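Local structure of ribosomal protein L11 methyltransferase (Lactobacillus delbrueckii subsp. bulgaricus ATCC BAA-365, 3GRZ) at residues Ile31-Gly36 and Glu100-Leu105; Lys60-Ala65 and Lys125-Val130; Val67-Gly72 and Asp93-Ala98; Ala78-Ala83 and Asn106-Ile111; Ser85-Asp90 and Asp110-Lys115. The protein probably methylates ribosomal protein L11 on lysine, using S-adenosyl-L-methionine as methyl donor, this chain being its C-terminal S-adenosyl-L-methionine-binding fragment. All blocks are in the same frame, centred on the assembly; numbering follows the deposited sequence.

Contact 1. Residues Ile31-Gly36 and Glu100-Leu105; sequences IRLDPG and EENAAL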
# COMPACT_ATOMS: atom_id res chain seq x y z
N ILE B 31 9.27 -13.77 2.92
CA ILE B 31 9.50 -14.43 1.65
C ILE B 31 11.00 -14.67 1.47
O ILE B 31 11.79 -13.72 1.39
CB ILE B 31 8.89 -13.66 0.47
CG1 ILE B 31 7.37 -13.62 0.61
CG2 ILE B 31 9.29 -14.30 -0.87
CD1 ILE B 31 6.67 -12.85 -0.49
N ARG B 32 11.37 -15.95 1.45
CA ARG B 32 12.75 -16.35 1.22
C ARG B 32 13.07 -16.43 -0.27
O ARG B 32 12.32 -17.01 -1.06
CB ARG B 32 13.06 -17.66 1.94
CG ARG B 32 12.87 -17.53 3.45
CD ARG B 32 13.33 -18.76 4.23
NE ARG B 32 13.39 -18.44 5.65
CZ ARG B 32 14.46 -17.96 6.27
NH1 ARG B 32 14.42 -17.69 7.57
NH2 ARG B 32 15.59 -17.76 5.60
N LEU B 33 14.18 -15.80 -0.66
CA LEU B 33 14.65 -15.82 -2.03
C LEU B 33 16.13 -16.22 -2.06
O LEU B 33 16.89 -15.87 -1.16
CB LEU B 33 14.50 -14.45 -2.69
CG LEU B 33 13.13 -13.80 -2.95
CD1 LEU B 33 13.32 -12.50 -3.72
CD2 LEU B 33 12.18 -14.71 -3.72
N ASP B 34 16.52 -16.96 -3.10
CA ASP B 34 17.90 -17.41 -3.26
C ASP B 34 18.63 -16.45 -4.21
O ASP B 34 18.31 -16.39 -5.39
CB ASP B 34 17.92 -18.86 -3.78
CG ASP B 34 19.34 -19.46 -3.90
OD1 ASP B 34 20.36 -18.73 -3.80
OD2 ASP B 34 19.43 -20.68 -4.10
N PRO B 35 19.61 -15.69 -3.67
CA PRO B 35 20.36 -14.68 -4.42
C PRO B 35 21.26 -15.27 -5.49
O PRO B 35 21.62 -14.57 -6.44
CB PRO B 35 21.22 -14.01 -3.34
CG PRO B 35 20.58 -14.37 -2.06
CD PRO B 35 20.08 -15.75 -2.28
N GLY B 36 21.62 -16.54 -5.33
CA GLY B 36 22.40 -17.27 -6.33
C GLY B 36 21.65 -17.54 -7.62
O GLY B 36 22.26 -17.77 -8.66
N GLU B 100 10.27 -21.42 -9.50
CA GLU B 100 9.98 -22.72 -8.88
C GLU B 100 10.75 -22.95 -7.58
O GLU B 100 10.16 -23.34 -6.56
CB GLU B 100 10.22 -23.88 -9.84
CG GLU B 100 9.74 -25.22 -9.27
CD GLU B 100 9.92 -26.40 -10.21
OE1 GLU B 100 10.67 -26.31 -11.20
OE2 GLU B 100 9.30 -27.45 -9.94
N GLU B 101 12.06 -22.69 -7.62
CA GLU B 101 12.92 -22.91 -6.47
C GLU B 101 12.64 -21.93 -5.32
O GLU B 101 12.59 -22.34 -4.16
CB GLU B 101 14.41 -22.90 -6.87
CG GLU B 101 14.77 -24.06 -7.84
CD GLU B 101 16.28 -24.38 -7.95
OE1 GLU B 101 17.09 -23.87 -7.14
OE2 GLU B 101 16.64 -25.17 -8.85
N ASN B 102 12.44 -20.65 -5.65
CA ASN B 102 12.03 -19.66 -4.65
C ASN B 102 10.65 -19.99 -4.06
O ASN B 102 10.46 -19.89 -2.84
CB ASN B 102 12.07 -18.22 -5.18
CG ASN B 102 13.50 -17.69 -5.36
OD1 ASN B 102 14.40 -18.03 -4.60
ND2 ASN B 102 13.69 -16.83 -6.36
N ALA B 103 9.70 -20.43 -4.90
CA ALA B 103 8.38 -20.88 -4.36
C ALA B 103 8.56 -21.99 -3.32
O ALA B 103 8.01 -21.92 -2.21
CB ALA B 103 7.44 -21.32 -5.46
N ALA B 104 9.35 -23.00 -3.70
CA ALA B 104 9.64 -24.17 -2.87
C ALA B 104 10.30 -23.79 -1.55
O ALA B 104 9.98 -24.37 -0.51
CB ALA B 104 10.51 -25.16 -3.64
N LEU B 105 11.22 -22.82 -1.58
CA LEU B 105 11.82 -22.28 -0.33
C LEU B 105 10.78 -21.72 0.62
O LEU B 105 11.01 -21.63 1.83
CB LEU B 105 12.85 -21.19 -0.63
CG LEU B 105 14.21 -21.57 -1.22
CD1 LEU B 105 14.93 -20.31 -1.67
CD2 LEU B 105 15.07 -22.42 -0.23
O HOH W 1 16.09 -15.23 -6.71
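The amide of Asn102 is gripped from several sides: its OD1 accepts the backbone N of Asp34 at 2.8 Å, and its ND2 gives one hydrogen bond to Ser71 O and another to a water. This is where the strand 29-33 of the small three-stranded N-terminal sheet runs out against helix 93-105 of the Rossmann-like methyltransferase domain. Strand and helix axes come within 7.3 Å and run at 137° to each other. The Asp34 N-H points well at OD1 (160° at the hydrogen) but sits tilted from the plane of the carbonyl group. The bridging water accepts from Asn102 ND2 and donates to Asp34 O, so both polar groups of Asp34's backbone are tied to one side chain, directly or through water. ND2 has two partners and OD1 one, which should discourage the amide from flipping.

Leu33 begins by pointing away from the helix, yet its CD2 methyl swings back to lie 3.6 Å from Asn102 CG, the two side chains crossing at about a right angle. One turn further along the helix, Leu105 sets its CD1 3.9 Å from Asp34 CB, while its CB faces Arg32 CB. The guanidinium of Arg32 leads off elsewhere, to Glu19 O. Asp34 carries its CG anti to the backbone N (chi1 -176°), and the carboxylate turns forward along its own chain. There OD1 closes an Asx turn, receiving Gly36 N at 3.0 Å from above the carboxylate plane.

Contact 2. Residues Lys60-Ala65 and Lys125-Val130; sequences KPLTVA and KFDLIV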
# COMPACT_ATOMS: atom_id res chain seq x y z
N LYS B 60 -10.46 -10.17 -1.80
CA LYS B 60 -11.00 -11.53 -1.83
C LYS B 60 -10.01 -12.35 -2.70
O LYS B 60 -9.18 -11.74 -3.38
CB LYS B 60 -12.41 -11.52 -2.44
CG LYS B 60 -12.44 -11.16 -3.92
CD LYS B 60 -13.87 -11.15 -4.47
CE LYS B 60 -13.86 -10.88 -5.95
NZ LYS B 60 -15.24 -10.86 -6.52
N PRO B 61 -10.09 -13.71 -2.67
CA PRO B 61 -9.25 -14.51 -3.59
C PRO B 61 -9.49 -14.15 -5.04
O PRO B 61 -10.62 -14.21 -5.52
CB PRO B 61 -9.69 -15.95 -3.30
CG PRO B 61 -10.10 -15.91 -1.88
CD PRO B 61 -10.86 -14.60 -1.78
N LEU B 62 -8.42 -13.76 -5.72
CA LEU B 62 -8.46 -13.41 -7.13
C LEU B 62 -7.56 -14.36 -7.89
O LEU B 62 -6.55 -14.82 -7.35
CB LEU B 62 -7.96 -11.98 -7.33
CG LEU B 62 -8.65 -10.83 -6.58
CD1 LEU B 62 -7.91 -9.53 -6.82
CD2 LEU B 62 -10.13 -10.70 -6.97
N THR B 63 -7.91 -14.63 -9.15
CA THR B 63 -7.03 -15.37 -10.04
C THR B 63 -5.99 -14.40 -10.62
O THR B 63 -6.32 -13.30 -11.06
CB THR B 63 -7.81 -16.09 -11.16
OG1 THR B 63 -8.52 -15.14 -11.95
CG2 THR B 63 -8.80 -17.10 -10.56
N VAL B 64 -4.72 -14.82 -10.61
CA VAL B 64 -3.60 -13.92 -10.88
C VAL B 64 -2.73 -14.45 -12.01
O VAL B 64 -2.45 -15.65 -12.06
CB VAL B 64 -2.70 -13.72 -9.61
CG1 VAL B 64 -1.49 -12.83 -9.90
CG2 VAL B 64 -3.50 -13.18 -8.42
N ALA B 65 -2.33 -13.55 -12.92
CA ALA B 65 -1.19 -13.78 -13.81
C ALA B 65 -0.11 -12.79 -13.46
O ALA B 65 -0.36 -11.58 -13.43
CB ALA B 65 -1.58 -13.64 -15.29
N LYS B 125 -8.46 -16.33 -18.60
CA LYS B 125 -8.62 -14.94 -18.21
C LYS B 125 -8.38 -14.84 -16.70
O LYS B 125 -8.50 -15.82 -15.97
CB LYS B 125 -10.01 -14.43 -18.56
CG LYS B 125 -10.43 -14.63 -20.02
CD LYS B 125 -11.86 -14.12 -20.24
CE LYS B 125 -12.27 -14.18 -21.71
NZ LYS B 125 -12.38 -15.58 -22.23
N PHE B 126 -8.04 -13.64 -16.22
CA PHE B 126 -7.65 -13.47 -14.83
C PHE B 126 -8.37 -12.28 -14.20
O PHE B 126 -8.77 -11.35 -14.90
CB PHE B 126 -6.12 -13.29 -14.73
CG PHE B 126 -5.34 -14.38 -15.43
CD1 PHE B 126 -5.03 -15.57 -14.76
CD2 PHE B 126 -4.96 -14.24 -16.77
CE1 PHE B 126 -4.34 -16.60 -15.41
CE2 PHE B 126 -4.27 -15.27 -17.43
CZ PHE B 126 -3.95 -16.44 -16.75
N ASP B 127 -8.52 -12.31 -12.88
CA ASP B 127 -9.03 -11.16 -12.11
C ASP B 127 -7.97 -10.09 -11.91
O ASP B 127 -8.29 -8.93 -11.72
CB ASP B 127 -9.47 -11.60 -10.73
CG ASP B 127 -10.62 -12.59 -10.77
OD1 ASP B 127 -11.56 -12.38 -11.57
OD2 ASP B 127 -10.59 -13.55 -9.99
N LEU B 128 -6.71 -10.52 -11.91
CA LEU B 128 -5.59 -9.63 -11.60
C LEU B 128 -4.37 -9.97 -12.46
O LEU B 128 -3.87 -11.10 -12.44
CB LEU B 128 -5.27 -9.69 -10.10
CG LEU B 128 -4.18 -8.74 -9.59
CD1 LEU B 128 -4.72 -7.32 -9.56
CD2 LEU B 128 -3.73 -9.17 -8.20
N ILE B 129 -3.92 -9.01 -13.26
CA ILE B 129 -2.71 -9.19 -14.04
C ILE B 129 -1.66 -8.24 -13.46
O ILE B 129 -1.91 -7.05 -13.31
CB ILE B 129 -2.95 -8.95 -15.56
CG1 ILE B 129 -3.96 -9.98 -16.09
CG2 ILE B 129 -1.62 -9.00 -16.32
CD1 ILE B 129 -4.33 -9.83 -17.56
N VAL B 130 -0.50 -8.79 -13.09
CA VAL B 130 0.56 -8.02 -12.44
C VAL B 130 1.80 -8.10 -13.33
O VAL B 130 2.12 -9.17 -13.85
CB VAL B 130 0.91 -8.57 -11.01
CG1 VAL B 130 1.94 -7.70 -10.34
CG2 VAL B 130 -0.33 -8.65 -10.14
O HOH W 2 -12.33 -14.16 -8.04
O HOH W 3 -10.03 -16.30 -13.91
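The methyl of Ala65 drops onto the middle of the Phe126 ring, CB lying 3.6 Å from the ring centroid and only 7° off its normal, a CH-pi contact. Residues 63-65 and 128-130 are parallel neighbours in the seven-stranded Rossmann-like sheet, and Phe126 lies just before the corner that leads into the second of them. The ring's face receives the single methyl, and Leu87 of the next strand touches the ring too. On the sheet face that carries Val64 and Leu128, these two side chains lie side by side and point the same way, with Val64 CG2 4.0 Å from Leu128 CD2. Val64 CG1 leans on toward Val130 CG2.

At the N-terminal end of the pairing the chain turns its corner at Asp127, and Asp127 CB lies 3.7 Å from Leu62 CB. Backbone bonds hold the register: Leu128 N to Thr63 O, Ala65 N to Leu128 O and Val130 N to Ala65 O. The corner itself is pinned by side chains. Asp127 N donates to Thr63 OG1, which sits between its backbone N and carbonyl carbon (chi1 61°), while Asn150 ND2 donates to Asp127 OD1. The other oxygen, Asp127 OD2, accepts Thr63 N at 3.0 Å on its anti side, almost straight at 174°.

Contact 3. Residues Val67-Gly72 and Asp93-Ala98; sequences VGTGSG and DESMTA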
# COMPACT_ATOMS: atom_id res chain seq x y z
N VAL B 67 3.22 -11.50 -14.92
CA VAL B 67 3.87 -11.49 -16.23
C VAL B 67 5.29 -10.96 -16.07
O VAL B 67 5.49 -9.92 -15.47
CB VAL B 67 3.07 -10.62 -17.24
CG1 VAL B 67 3.76 -10.58 -18.59
CG2 VAL B 67 1.66 -11.14 -17.39
N GLY B 68 6.27 -11.69 -16.62
CA GLY B 68 7.68 -11.31 -16.45
C GLY B 68 8.16 -11.58 -15.04
O GLY B 68 8.82 -10.76 -14.42
N THR B 69 7.81 -12.76 -14.53
CA THR B 69 7.91 -13.08 -13.11
C THR B 69 9.33 -12.97 -12.50
O THR B 69 9.47 -12.72 -11.29
CB THR B 69 7.24 -14.46 -12.80
OG1 THR B 69 6.99 -14.58 -11.40
CG2 THR B 69 8.12 -15.62 -13.25
N GLY B 70 10.36 -13.14 -13.33
CA GLY B 70 11.76 -13.05 -12.90
C GLY B 70 12.06 -14.07 -11.83
O GLY B 70 12.06 -15.28 -12.09
N SER B 71 12.25 -13.59 -10.61
CA SER B 71 12.55 -14.42 -9.45
C SER B 71 11.30 -15.13 -8.90
O SER B 71 11.41 -16.05 -8.08
CB SER B 71 13.12 -13.55 -8.34
OG SER B 71 12.11 -12.71 -7.82
N GLY B 72 10.12 -14.66 -9.31
CA GLY B 72 8.84 -15.19 -8.82
C GLY B 72 8.29 -14.46 -7.61
O GLY B 72 7.26 -14.85 -7.08
N ASP B 93 14.49 -19.86 -19.26
CA ASP B 93 14.65 -21.06 -18.45
C ASP B 93 15.02 -20.71 -17.02
O ASP B 93 14.54 -21.35 -16.08
CB ASP B 93 15.75 -21.97 -19.03
CG ASP B 93 15.30 -22.73 -20.27
OD1 ASP B 93 16.16 -23.06 -21.12
OD2 ASP B 93 14.09 -23.01 -20.40
N GLU B 94 15.86 -19.70 -16.85
CA GLU B 94 16.39 -19.38 -15.53
C GLU B 94 15.37 -18.68 -14.66
O GLU B 94 15.44 -18.82 -13.45
CB GLU B 94 17.70 -18.59 -15.55
CG GLU B 94 17.98 -17.84 -16.80
CD GLU B 94 18.49 -18.74 -17.91
OE1 GLU B 94 19.40 -19.57 -17.69
OE2 GLU B 94 17.94 -18.62 -19.01
N SER B 95 14.44 -17.94 -15.26
CA SER B 95 13.30 -17.44 -14.49
C SER B 95 12.40 -18.58 -14.04
O SER B 95 11.97 -18.62 -12.89
CB SER B 95 12.49 -16.40 -15.27
OG SER B 95 11.31 -16.12 -14.55
N MET B 96 12.12 -19.52 -14.95
CA MET B 96 11.35 -20.71 -14.62
C MET B 96 11.97 -21.48 -13.46
O MET B 96 11.26 -21.89 -12.54
CB MET B 96 11.15 -21.60 -15.85
CG MET B 96 10.30 -20.97 -16.97
SD MET B 96 8.56 -20.72 -16.56
CE MET B 96 8.55 -19.00 -16.09
N THR B 97 13.30 -21.62 -13.47
CA THR B 97 14.05 -22.24 -12.37
C THR B 97 13.96 -21.43 -11.07
O THR B 97 13.66 -21.98 -10.01
CB THR B 97 15.55 -22.45 -12.76
OG1 THR B 97 15.62 -23.28 -13.91
CG2 THR B 97 16.36 -23.10 -11.62
N ALA B 98 14.23 -20.12 -11.16
CA ALA B 98 14.22 -19.28 -9.97
C ALA B 98 12.83 -19.25 -9.32
O ALA B 98 12.72 -19.44 -8.12
CB ALA B 98 14.71 -17.87 -10.30
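Thr69, directly after the predicted S-adenosyl-L-methionine ligand Gly68, makes the first touch along 67-72: its CG2 rests 3.5 Å from Ser95 OG and also comes near the CE methyl at the tip of Met96. Its hydroxyl faces elsewhere, since OG1 lies anti to the backbone N (chi1 -163°) and bonds to Asp66, leaving the methyl on the helix side. Gly70 follows, with a positive phi that favours glycine, and its carbonyl oxygen is turned to helix 93-105. Ser95 OG donates to Gly70 O over 2.7 Å, meeting the oxygen in the carbonyl plane, on a lone pair. This loop is the glycine-rich one after the first strand of the Rossmann-like fold, the sequence fitting a GxGxxA pattern. Asp90 OD2, which takes Gly70 N, lies close to the same serine hydroxyl and may compete for its one proton. The N-H and the C=O of Gly70 are thus both held, one by the acid and the other by the serine.

At Ser71 the chain passes Ala98, whose CB lies 4.2 Å from Ser71 CA and 4.1 Å from Gly70 O. A type II' turn from Thr69 to Gly72 is closed by Gly72 N to Thr69 O at 2.8 Å. Gly72 occupies the N-cap position of helix 73-80, with backbone angles that call for glycine.

Contact 4. Residues Ala78-Ala83 and Asn106-Ile111; sequences AHKLGA and NGIYDI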
# COMPACT_ATOMS: atom_id res chain seq x y z
N ALA B 78 1.56 -12.94 -4.03
CA ALA B 78 0.15 -13.07 -4.37
C ALA B 78 -0.43 -14.35 -3.78
O ALA B 78 -1.53 -14.32 -3.22
CB ALA B 78 -0.05 -13.03 -5.89
N HIS B 79 0.31 -15.46 -3.88
CA HIS B 79 -0.14 -16.76 -3.35
C HIS B 79 -0.34 -16.66 -1.84
O HIS B 79 -1.37 -17.10 -1.31
CB HIS B 79 0.86 -17.87 -3.70
CG HIS B 79 0.43 -19.24 -3.28
ND1 HIS B 79 0.60 -19.72 -1.99
CD2 HIS B 79 -0.17 -20.24 -3.97
CE1 HIS B 79 0.12 -20.94 -1.91
NE2 HIS B 79 -0.35 -21.28 -3.10
N LYS B 80 0.64 -16.08 -1.15
CA LYS B 80 0.58 -15.95 0.31
C LYS B 80 -0.56 -15.01 0.76
O LYS B 80 -1.17 -15.23 1.82
CB LYS B 80 1.92 -15.45 0.84
CG LYS B 80 2.98 -16.54 0.87
CD LYS B 80 4.36 -15.96 0.87
CE LYS B 80 5.42 -17.00 1.21
NZ LYS B 80 5.17 -17.67 2.52
N LEU B 81 -0.86 -14.01 -0.06
CA LEU B 81 -1.95 -13.06 0.21
C LEU B 81 -3.33 -13.60 -0.13
O LEU B 81 -4.32 -12.88 -0.03
CB LEU B 81 -1.70 -11.73 -0.50
CG LEU B 81 -0.56 -10.90 0.11
CD1 LEU B 81 -0.26 -9.69 -0.75
CD2 LEU B 81 -0.85 -10.48 1.54
N GLY B 82 -3.40 -14.87 -0.55
CA GLY B 82 -4.67 -15.56 -0.68
C GLY B 82 -5.24 -15.62 -2.08
O GLY B 82 -6.45 -15.70 -2.23
N ALA B 83 -4.39 -15.58 -3.11
CA ALA B 83 -4.88 -15.70 -4.48
C ALA B 83 -5.65 -17.00 -4.70
O ALA B 83 -5.33 -18.02 -4.08
CB ALA B 83 -3.76 -15.60 -5.47
N ASN B 106 9.64 -21.33 0.06
CA ASN B 106 8.57 -20.79 0.89
C ASN B 106 7.43 -21.79 1.10
O ASN B 106 6.37 -21.42 1.58
CB ASN B 106 8.09 -19.46 0.30
CG ASN B 106 9.15 -18.38 0.40
OD1 ASN B 106 9.43 -17.87 1.48
ND2 ASN B 106 9.78 -18.06 -0.72
N GLY B 107 7.69 -23.05 0.73
CA GLY B 107 6.75 -24.15 0.93
C GLY B 107 5.56 -24.12 -0.01
O GLY B 107 4.50 -24.63 0.32
N ILE B 108 5.76 -23.55 -1.20
CA ILE B 108 4.70 -23.40 -2.19
C ILE B 108 5.06 -24.22 -3.41
O ILE B 108 6.13 -24.02 -3.99
CB ILE B 108 4.51 -21.90 -2.63
CG1 ILE B 108 4.06 -21.03 -1.44
CG2 ILE B 108 3.49 -21.77 -3.77
CD1 ILE B 108 4.24 -19.51 -1.68
N TYR B 109 4.16 -25.13 -3.80
CA TYR B 109 4.43 -26.10 -4.87
C TYR B 109 3.39 -26.04 -5.98
O TYR B 109 3.54 -26.70 -7.01
CB TYR B 109 4.59 -27.52 -4.30
CG TYR B 109 5.74 -27.59 -3.31
CD1 TYR B 109 7.06 -27.75 -3.75
CD2 TYR B 109 5.52 -27.45 -1.94
CE1 TYR B 109 8.12 -27.78 -2.86
CE2 TYR B 109 6.59 -27.48 -1.03
CZ TYR B 109 7.88 -27.64 -1.51
OH TYR B 109 8.95 -27.67 -0.64
N ASP B 110 2.36 -25.21 -5.79
CA ASP B 110 1.23 -25.11 -6.72
C ASP B 110 1.12 -23.81 -7.53
O ASP B 110 0.05 -23.52 -8.05
CB ASP B 110 -0.10 -25.38 -6.00
CG ASP B 110 -0.42 -24.37 -4.91
OD1 ASP B 110 0.41 -23.49 -4.60
OD2 ASP B 110 -1.52 -24.46 -4.34
N ILE B 111 2.20 -23.04 -7.63
CA ILE B 111 2.20 -21.93 -8.58
C ILE B 111 2.44 -22.48 -9.99
O ILE B 111 3.43 -23.16 -10.22
CB ILE B 111 3.24 -20.84 -8.23
CG1 ILE B 111 2.78 -20.06 -6.98
CG2 ILE B 111 3.42 -19.87 -9.42
CD1 ILE B 111 3.81 -19.09 -6.40
O HOH W 4 7.64 -18.30 3.47
O HOH W 5 3.61 -19.74 1.99
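The last turn of helix 73-80 meets the loop that leads from helix 93-105 into the edge strand 112-115, a connection within the Rossmann-like domain. Both helices finish in Schellman motifs, with Gly82 and Gly107 at the positive-phi positions. One face of the His79 ring is met by Ile108: the CG2 methyl stands 3.8 Å from the ring centroid and 2° off the normal, a CH-pi contact. Ile108 CD1 reaches on past ND1, at 3.7 Å, and toward Lys80 CE. With CG anti to the backbone N (chi1 -176°), the imidazole extends toward the loop, where NE2 makes a weak bond to Asp110 OD1 at 2.8 Å; its angle at the hydrogen is only 116°, and ring and carboxylate planes are steeply inclined. Ile111 CD1 fills in against His79 CB.

Lys80 crosses Asn106 at about a right angle, its CE 3.7 Å from Asn106 CB. The bend at chi4 turns NZ to two waters, one donating to Asn106 OD1 and one to Asn106 O, while Glu29 forms its salt bridge. Asn106 itself joins Arg32 N of strand 29-33 and Asn102 O of helix 93-105, and Ile76 of helix 73-80 packs against Asn106, Ile108 and Ile111.

Contact 5. Residues Ser85-Asp90 and Asp110-Lys115; sequences SVLATD and DIALQK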
# COMPACT_ATOMS: atom_id res chain seq x y z
N SER B 85 -5.67 -18.47 -7.59
CA SER B 85 -4.74 -19.23 -8.41
C SER B 85 -3.67 -18.26 -8.88
O SER B 85 -3.89 -17.05 -8.91
CB SER B 85 -5.43 -19.87 -9.62
OG SER B 85 -5.90 -18.87 -10.51
N VAL B 86 -2.50 -18.80 -9.21
CA VAL B 86 -1.38 -17.99 -9.71
C VAL B 86 -0.72 -18.66 -10.91
O VAL B 86 -0.29 -19.82 -10.82
CB VAL B 86 -0.29 -17.68 -8.63
CG1 VAL B 86 0.73 -16.70 -9.18
CG2 VAL B 86 -0.90 -17.11 -7.35
N LEU B 87 -0.67 -17.94 -12.02
CA LEU B 87 0.17 -18.30 -13.15
C LEU B 87 1.30 -17.28 -13.22
O LEU B 87 1.06 -16.08 -13.20
CB LEU B 87 -0.62 -18.30 -14.46
CG LEU B 87 0.23 -18.48 -15.74
CD1 LEU B 87 0.88 -19.89 -15.80
CD2 LEU B 87 -0.60 -18.23 -16.97
N ALA B 88 2.53 -17.78 -13.29
CA ALA B 88 3.70 -16.92 -13.44
C ALA B 88 4.35 -17.20 -14.79
O ALA B 88 4.61 -18.37 -15.13
CB ALA B 88 4.67 -17.17 -12.28
N THR B 89 4.58 -16.15 -15.58
CA THR B 89 5.19 -16.30 -16.91
C THR B 89 6.51 -15.55 -17.05
O THR B 89 6.72 -14.51 -16.41
CB THR B 89 4.24 -15.85 -18.07
OG1 THR B 89 4.22 -14.43 -18.16
CG2 THR B 89 2.83 -16.38 -17.88
N ASP B 90 7.41 -16.09 -17.88
CA ASP B 90 8.63 -15.38 -18.30
C ASP B 90 9.24 -16.08 -19.50
O ASP B 90 8.85 -17.20 -19.82
CB ASP B 90 9.65 -15.27 -17.16
CG ASP B 90 10.44 -13.94 -17.18
OD1 ASP B 90 10.78 -13.43 -18.27
OD2 ASP B 90 10.72 -13.39 -16.10
N ASP B 110 2.36 -25.21 -5.79
CA ASP B 110 1.23 -25.11 -6.72
C ASP B 110 1.12 -23.81 -7.53
O ASP B 110 0.05 -23.52 -8.05
CB ASP B 110 -0.10 -25.38 -6.00
CG ASP B 110 -0.42 -24.37 -4.91
OD1 ASP B 110 0.41 -23.49 -4.60
OD2 ASP B 110 -1.52 -24.46 -4.34
N ILE B 111 2.20 -23.04 -7.63
CA ILE B 111 2.20 -21.93 -8.58
C ILE B 111 2.44 -22.48 -9.99
O ILE B 111 3.43 -23.16 -10.22
CB ILE B 111 3.24 -20.84 -8.23
CG1 ILE B 111 2.78 -20.06 -6.98
CG2 ILE B 111 3.42 -19.87 -9.42
CD1 ILE B 111 3.81 -19.09 -6.40
N ALA B 112 1.52 -22.21 -10.91
CA ALA B 112 1.68 -22.64 -12.30
C ALA B 112 2.67 -21.75 -13.02
O ALA B 112 2.68 -20.53 -12.84
CB ALA B 112 0.35 -22.63 -13.03
N LEU B 113 3.52 -22.36 -13.85
CA LEU B 113 4.56 -21.65 -14.57
C LEU B 113 4.43 -21.87 -16.07
O LEU B 113 4.16 -22.98 -16.51
CB LEU B 113 5.96 -22.09 -14.09
CG LEU B 113 6.27 -21.94 -12.59
CD1 LEU B 113 7.53 -22.73 -12.22
CD2 LEU B 113 6.42 -20.49 -12.20
N GLN B 114 4.60 -20.81 -16.84
CA GLN B 114 4.60 -20.95 -18.28
C GLN B 114 5.72 -20.14 -18.89
O GLN B 114 5.87 -18.94 -18.61
CB GLN B 114 3.24 -20.58 -18.88
CG GLN B 114 3.09 -20.87 -20.38
CD GLN B 114 1.68 -20.62 -20.87
OE1 GLN B 114 0.75 -20.49 -20.08
NE2 GLN B 114 1.51 -20.53 -22.19
N LYS B 115 6.54 -20.81 -19.69
CA LYS B 115 7.62 -20.17 -20.41
C LYS B 115 7.05 -19.61 -21.71
O LYS B 115 6.76 -20.36 -22.65
CB LYS B 115 8.76 -21.15 -20.68
CG LYS B 115 10.00 -20.52 -21.27
CD LYS B 115 10.98 -21.60 -21.68
CE LYS B 115 12.25 -21.01 -22.26
NZ LYS B 115 12.02 -20.38 -23.58
O HOH W 6 -1.96 -21.48 -7.84
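Four backbone hydrogen bonds zip strand 85-90 to strand 112-115: Ala112 N to Val86 O at 3.0 Å, Ala88 N to Ala112 O at 2.8 Å, Gln114 N to Ala88 O, and a weak one from Asp90 N to Gln114 O at 3.3 Å. The strands are parallel, joined through helix 93-105 as a beta-alpha-beta crossover, and 112-115 is the outermost strand on that side of the Rossmann-like sheet. Their axes diverge by 23°, the ordinary twist of such a sheet. CA-H...O contacts fill in the ladder, Thr89 CA lying 3.2 Å from Gln114 O. Where the ladder begins, a water accepts from Val86 N and donates to Asp110 O, carrying the pairing one step further.

Apolar contacts divide between the two faces. On the face of Ala88 and Leu113, Ala88 CB touches Leu113 CD2 at 3.8 Å and Ile111 CG2 at 4.1 Å, and Val86 lies beside Ile111, pointing the same way; helices 73-80 and 93-105 pack on this side. On the face of Leu87 and Gln114, Leu87 CG stands anti to the backbone N (chi1 172°), and CD1 reaches across to Ala112 CB and Gln114 CB, each 3.9 Å away. The extended Gln114 chain carries NE2 on to Asp121 O.

Charged and polar ends finish the strands. Lys115 NZ bonds to Ile91 O. Asp90, a predicted S-adenosyl-L-methionine ligand at the strand's C-terminal end, bonds through OD1 to O1 of a glycerol probably from the crystallisation liquor.

In the fold
Contacts 2 and 5 lie in one sheet, their centres 12 Å apart, with strands 63-67 and 85-90 as neighbours: Val64 O accepts Leu87 N at 2.9 Å. Contact 3, its centre about 9 Å from that of contact 5, sits at the C-terminal ends of these strands, where Gly68 C and Asp90 OD2, of two predicted S-adenosyl-L-methionine ligands, are 3.3 Å apart. Contact 1 adjoins it through Asn102 ND2 and Ser71 O, 3.0 Å apart, and its Leu33 side chain is about 7 Å from that of Thr47, another predicted ligand. Contact 4 joins contact 1 by Arg32 N to Asn106 OD1, 2.7 Å, and lies farther from the pocket, with Ile111 about 11 Å from Asp90 between side chains.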